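Local coordinates for tetratricopeptide TPR_2 repeat protein (Thermobaculum terrenum, PDB 5DJS) that is a tetratricopeptide-repeat protein that also carries a GT-B-type glycosyltransferase family 41 region and holds uridine-5'-diphosphate in the model, at residues 292-297 with 301-306; 90-95 with 375-380. The protein carries 1 engineered substitution. All blocks are in the same frame, centred on the assembly; numbering follows the deposited sequence.

Contact 1: 292-297 with 301-306; sequences GSDELY and LVRLSR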
# COMPACT_ATOMS: atom_id res chain seq x y z
N GLY A 292 -6.55 14.13 18.57
CA GLY A 292 -5.46 15.12 18.63
C GLY A 292 -4.38 15.00 17.55
O GLY A 292 -3.23 15.38 17.77
N SER A 293 -4.78 14.52 16.37
CA SER A 293 -3.87 14.01 15.33
C SER A 293 -3.45 15.05 14.29
O SER A 293 -2.52 14.81 13.52
CB SER A 293 -4.57 12.86 14.60
OG SER A 293 -3.86 12.43 13.45
N ASP A 294 -4.14 16.19 14.26
CA ASP A 294 -4.11 17.11 13.12
C ASP A 294 -2.78 17.83 12.92
O ASP A 294 -2.37 18.05 11.78
CB ASP A 294 -5.24 18.14 13.25
CG ASP A 294 -6.60 17.52 13.11
OD1 ASP A 294 -7.02 16.80 14.05
OD2 ASP A 294 -7.23 17.72 12.05
N GLU A 295 -2.15 18.21 14.02
CA GLU A 295 -0.81 18.82 14.00
C GLU A 295 0.24 17.97 13.23
O GLU A 295 1.19 18.53 12.67
CB GLU A 295 -0.32 19.12 15.43
CG GLU A 295 -0.41 17.94 16.40
CD GLU A 295 0.48 18.09 17.62
OE1 GLU A 295 0.50 19.20 18.21
OE2 GLU A 295 1.16 17.10 17.99
N LEU A 296 0.04 16.65 13.18
CA LEU A 296 0.91 15.76 12.40
C LEU A 296 0.72 15.82 10.88
O LEU A 296 1.48 15.17 10.14
CB LEU A 296 0.74 14.30 12.87
CG LEU A 296 0.99 13.98 14.35
CD1 LEU A 296 0.73 12.50 14.62
CD2 LEU A 296 2.41 14.35 14.76
N TYR A 297 -0.26 16.59 10.40
CA TYR A 297 -0.60 16.62 8.97
C TYR A 297 -0.63 18.03 8.42
O TYR A 297 -1.29 18.91 8.97
CB TYR A 297 -1.98 15.98 8.77
CG TYR A 297 -2.02 14.50 9.09
CD1 TYR A 297 -2.07 14.06 10.41
CD2 TYR A 297 -1.98 13.55 8.07
CE1 TYR A 297 -2.08 12.70 10.72
CE2 TYR A 297 -1.99 12.19 8.37
CZ TYR A 297 -2.05 11.76 9.69
OH TYR A 297 -2.06 10.42 9.99
N LEU A 301 -7.44 17.17 7.65
CA LEU A 301 -8.04 15.85 7.74
C LEU A 301 -9.55 15.95 7.52
O LEU A 301 -10.21 16.82 8.09
CB LEU A 301 -7.73 15.22 9.10
CG LEU A 301 -6.26 14.94 9.41
CD1 LEU A 301 -6.10 14.57 10.87
CD2 LEU A 301 -5.71 13.83 8.53
N VAL A 302 -10.08 15.08 6.67
CA VAL A 302 -11.51 15.00 6.39
C VAL A 302 -11.98 13.67 6.97
O VAL A 302 -11.82 12.62 6.35
CB VAL A 302 -11.78 15.07 4.87
CG1 VAL A 302 -13.24 14.81 4.54
CG2 VAL A 302 -11.36 16.42 4.31
N ARG A 303 -12.54 13.73 8.18
CA ARG A 303 -12.97 12.53 8.89
C ARG A 303 -14.40 12.14 8.51
O ARG A 303 -15.37 12.55 9.17
CB ARG A 303 -12.89 12.76 10.40
CG ARG A 303 -11.52 13.14 10.93
CD ARG A 303 -11.63 13.64 12.37
NE ARG A 303 -10.40 13.45 13.13
CZ ARG A 303 -9.33 14.26 13.10
NH1 ARG A 303 -9.31 15.35 12.33
NH2 ARG A 303 -8.28 13.98 13.86
N LEU A 304 -14.55 11.34 7.45
CA LEU A 304 -15.86 10.81 7.06
C LEU A 304 -16.53 10.07 8.24
O LEU A 304 -15.85 9.41 9.04
CB LEU A 304 -15.74 9.83 5.89
CG LEU A 304 -15.19 10.30 4.55
CD1 LEU A 304 -15.05 9.11 3.61
CD2 LEU A 304 -16.07 11.38 3.94
N SER A 305 -17.86 10.15 8.31
CA SER A 305 -18.66 9.50 9.38
C SER A 305 -19.05 8.04 9.06
O SER A 305 -20.00 7.52 9.61
CB SER A 305 -19.90 10.34 9.63
OG SER A 305 -20.61 10.49 8.40
N ARG A 306 -18.31 7.42 8.15
CA ARG A 306 -18.34 5.99 7.89
C ARG A 306 -16.86 5.54 7.71
O ARG A 306 -15.95 6.35 7.84
CB ARG A 306 -19.11 5.71 6.60
CG ARG A 306 -18.47 6.34 5.37
CD ARG A 306 -19.10 5.96 4.06
NE ARG A 306 -19.45 4.54 3.88
CZ ARG A 306 -18.60 3.52 3.79
NH1 ARG A 306 -17.30 3.67 3.91
NH2 ARG A 306 -19.08 2.30 3.59

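Contact 2: 90-95 with 375-380; sequences SGQVER and SSRLMR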
# COMPACT_ATOMS: atom_id res chain seq x y z
N SER A 90 11.29 -7.98 2.36
CA SER A 90 11.56 -9.35 2.78
C SER A 90 11.28 -9.60 4.26
O SER A 90 11.31 -10.74 4.69
CB SER A 90 13.01 -9.71 2.47
OG SER A 90 13.91 -9.05 3.37
N GLY A 91 11.04 -8.54 5.04
CA GLY A 91 10.82 -8.65 6.48
C GLY A 91 11.99 -8.16 7.34
O GLY A 91 11.89 -8.15 8.57
N GLN A 92 13.09 -7.74 6.71
CA GLN A 92 14.30 -7.33 7.43
C GLN A 92 14.33 -5.82 7.43
O GLN A 92 15.14 -5.21 6.73
CB GLN A 92 15.55 -7.92 6.76
CG GLN A 92 15.46 -9.42 6.53
CD GLN A 92 16.69 -9.99 5.88
OE1 GLN A 92 16.67 -10.34 4.69
NE2 GLN A 92 17.77 -10.09 6.64
N VAL A 93 13.46 -5.22 8.25
CA VAL A 93 13.19 -3.79 8.20
C VAL A 93 14.37 -2.93 8.63
O VAL A 93 14.68 -1.95 7.96
CB VAL A 93 11.90 -3.41 9.00
CG1 VAL A 93 11.69 -1.90 9.08
CG2 VAL A 93 10.68 -4.05 8.35
N GLU A 94 15.04 -3.27 9.72
CA GLU A 94 16.16 -2.45 10.20
C GLU A 94 17.38 -2.50 9.28
O GLU A 94 18.06 -1.50 9.11
CB GLU A 94 16.58 -2.83 11.63
CG GLU A 94 15.51 -2.62 12.72
CD GLU A 94 14.83 -1.25 12.68
OE1 GLU A 94 15.50 -0.22 12.41
OE2 GLU A 94 13.60 -1.21 12.93
N ARG A 95 17.65 -3.66 8.68
CA ARG A 95 18.74 -3.80 7.71
C ARG A 95 18.50 -2.97 6.44
O ARG A 95 19.46 -2.44 5.85
CB ARG A 95 18.97 -5.27 7.32
CG ARG A 95 19.79 -6.09 8.30
CD ARG A 95 20.11 -7.47 7.74
NE ARG A 95 21.00 -8.24 8.62
CZ ARG A 95 20.63 -8.87 9.74
NH1 ARG A 95 19.36 -8.85 10.17
NH2 ARG A 95 21.54 -9.55 10.44
N SER A 375 11.58 -18.06 4.61
CA SER A 375 10.71 -18.92 5.44
C SER A 375 11.48 -19.56 6.60
O SER A 375 10.96 -19.63 7.72
CB SER A 375 10.01 -20.00 4.60
OG SER A 375 10.95 -20.77 3.87
N SER A 376 12.71 -20.00 6.35
CA SER A 376 13.58 -20.52 7.42
C SER A 376 13.82 -19.47 8.51
O SER A 376 13.64 -19.78 9.70
CB SER A 376 14.93 -21.00 6.88
OG SER A 376 14.75 -22.17 6.09
N ARG A 377 14.18 -18.25 8.10
CA ARG A 377 14.41 -17.15 9.04
C ARG A 377 13.17 -16.86 9.92
O ARG A 377 13.30 -16.56 11.11
CB ARG A 377 14.85 -15.86 8.32
CG ARG A 377 15.46 -14.81 9.26
CD ARG A 377 15.65 -13.44 8.63
NE ARG A 377 14.38 -12.88 8.16
CZ ARG A 377 13.96 -12.82 6.89
NH1 ARG A 377 14.71 -13.26 5.88
NH2 ARG A 377 12.77 -12.30 6.62
N LEU A 378 11.99 -16.99 9.33
CA LEU A 378 10.72 -16.77 10.04
C LEU A 378 10.43 -17.92 11.01
O LEU A 378 10.03 -17.68 12.17
CB LEU A 378 9.57 -16.57 9.03
CG LEU A 378 8.53 -15.45 9.20
CD1 LEU A 378 9.04 -14.19 9.91
CD2 LEU A 378 7.96 -15.08 7.83
N MET A 379 10.64 -19.16 10.55
CA MET A 379 10.55 -20.35 11.42
C MET A 379 11.50 -20.25 12.61
O MET A 379 11.11 -20.50 13.75
CB MET A 379 10.86 -21.63 10.64
CG MET A 379 9.79 -22.04 9.64
SD MET A 379 10.31 -23.45 8.64
CE MET A 379 10.21 -24.75 9.84
N ARG A 380 12.75 -19.89 12.34
CA ARG A 380 13.74 -19.73 13.41
C ARG A 380 13.37 -18.60 14.37
O ARG A 380 13.58 -18.72 15.58
CB ARG A 380 15.16 -19.50 12.86
CG ARG A 380 16.22 -19.55 13.96
CD ARG A 380 17.64 -19.79 13.45
NE ARG A 380 18.33 -18.54 13.10
CZ ARG A 380 18.84 -17.67 13.98
NH1 ARG A 380 18.76 -17.86 15.30
NH2 ARG A 380 19.45 -16.57 13.53

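Contact 1: 292-297 with 301-306
Asp294 and Arg303 form a salt bridge that ties the 3-10 turn of 292-297 to the strand segment 301-304. The two side chains run in from opposite directions, and the guanidinium grips the carboxylate end-on through both terminal nitrogens. The straighter bond goes from Arg303 NH1 to Asp294 OD2, 3.2 Å at an N-H...O angle of 160°, reaching the syn side of that oxygen. Arg303 NH2 lies 3.1 Å from Asp294 OD1, also on its syn side but well out of the carboxylate plane. The two flat groups are 25° apart, so the pairing is slightly twisted. The arginine has further partners in the preceding loop: NE donates to Cys289 O and NH2 to Pro290 O, which together fix the rotation of the guanidinium while it holds the aspartate.

Apolar contact is centred on Leu301 and uses both of its methyl branches. CD2 sits over one face of the Tyr297 ring, offset toward the rim, 3.8 Å from the ring centroid and 15° off the normal, a CH-pi contact. CD1 lies nearest the aspartate, 3.5 Å from Asp294 OD2, and also approaches Ser293 OG at 4.0 Å. With CG of Tyr297 anti to its carbonyl carbon, the ring is swung toward the leucine.

Backbone bonds from Leu296 N to Ser293 O and from Tyr297 N to Asp294 O hold the 3-10 turn in the loop before strand 300-304. That strand is an edge strand of a six-stranded parallel sheet and pairs with 281-285, whose Leu282 touches both Tyr297 and Leu301; Val302 and Leu304 pack against helix 479-521.

Contact 2: 90-95 with 375-380
Arg377 leaves its helix with CG anti to the backbone N (chi1 -165°) and then bends at chi3, which carries its guanidinium across to the turn at 90-92. Gln92, extended beyond CG, crosses it obliquely and lays its chain over one face: Gln92 CG sits above the centre of the guanidinium, 3.7 Å from Arg377 CZ. The amide and guanidinium planes are 13° apart and stacked, with Gln92 OE1 3.7 Å from Arg377 NH1. At the edge of the same group, Arg377 NH2 donates to Ser90 O at 2.9 Å, a weak bond because its N-H...O angle is 130°. Gly91 CA lies 4.1 Å from Arg377 NH2, so the arginine reaches the turn close to its backbone.

Gly91, with positive phi, closes the preceding helix in a Schellman motif, and Gln92 directly follows as N-cap of helix 93-106. The contact thus places an arginine from helix 372-383 against the tight helix-to-helix turn of a tetratricopeptide repeat, where it joins the repeat region to the glycosyltransferase family 41 region with its GT-B-type architecture.

Contacts 1 and 2 lie apart in the molecule: their centres are 34 Å from each other, their nearest atoms about 18 Å, and they do not touch. In sequence, contact 1 falls between the two segments of contact 2. One is local, bridging only three residues beside an edge strand of the first parallel sheet; the other joins segments 280 residues apart, from the tetratricopeptide repeats to a helix that follows strand 361-365 of the second sheet. Of the pocket for uridine-5'-diphosphate, Ile365 belongs to that strand, and Gly91 of contact 2 lies about 12 Å from the ligand. Neither contact supplies a residue of the pocket itself.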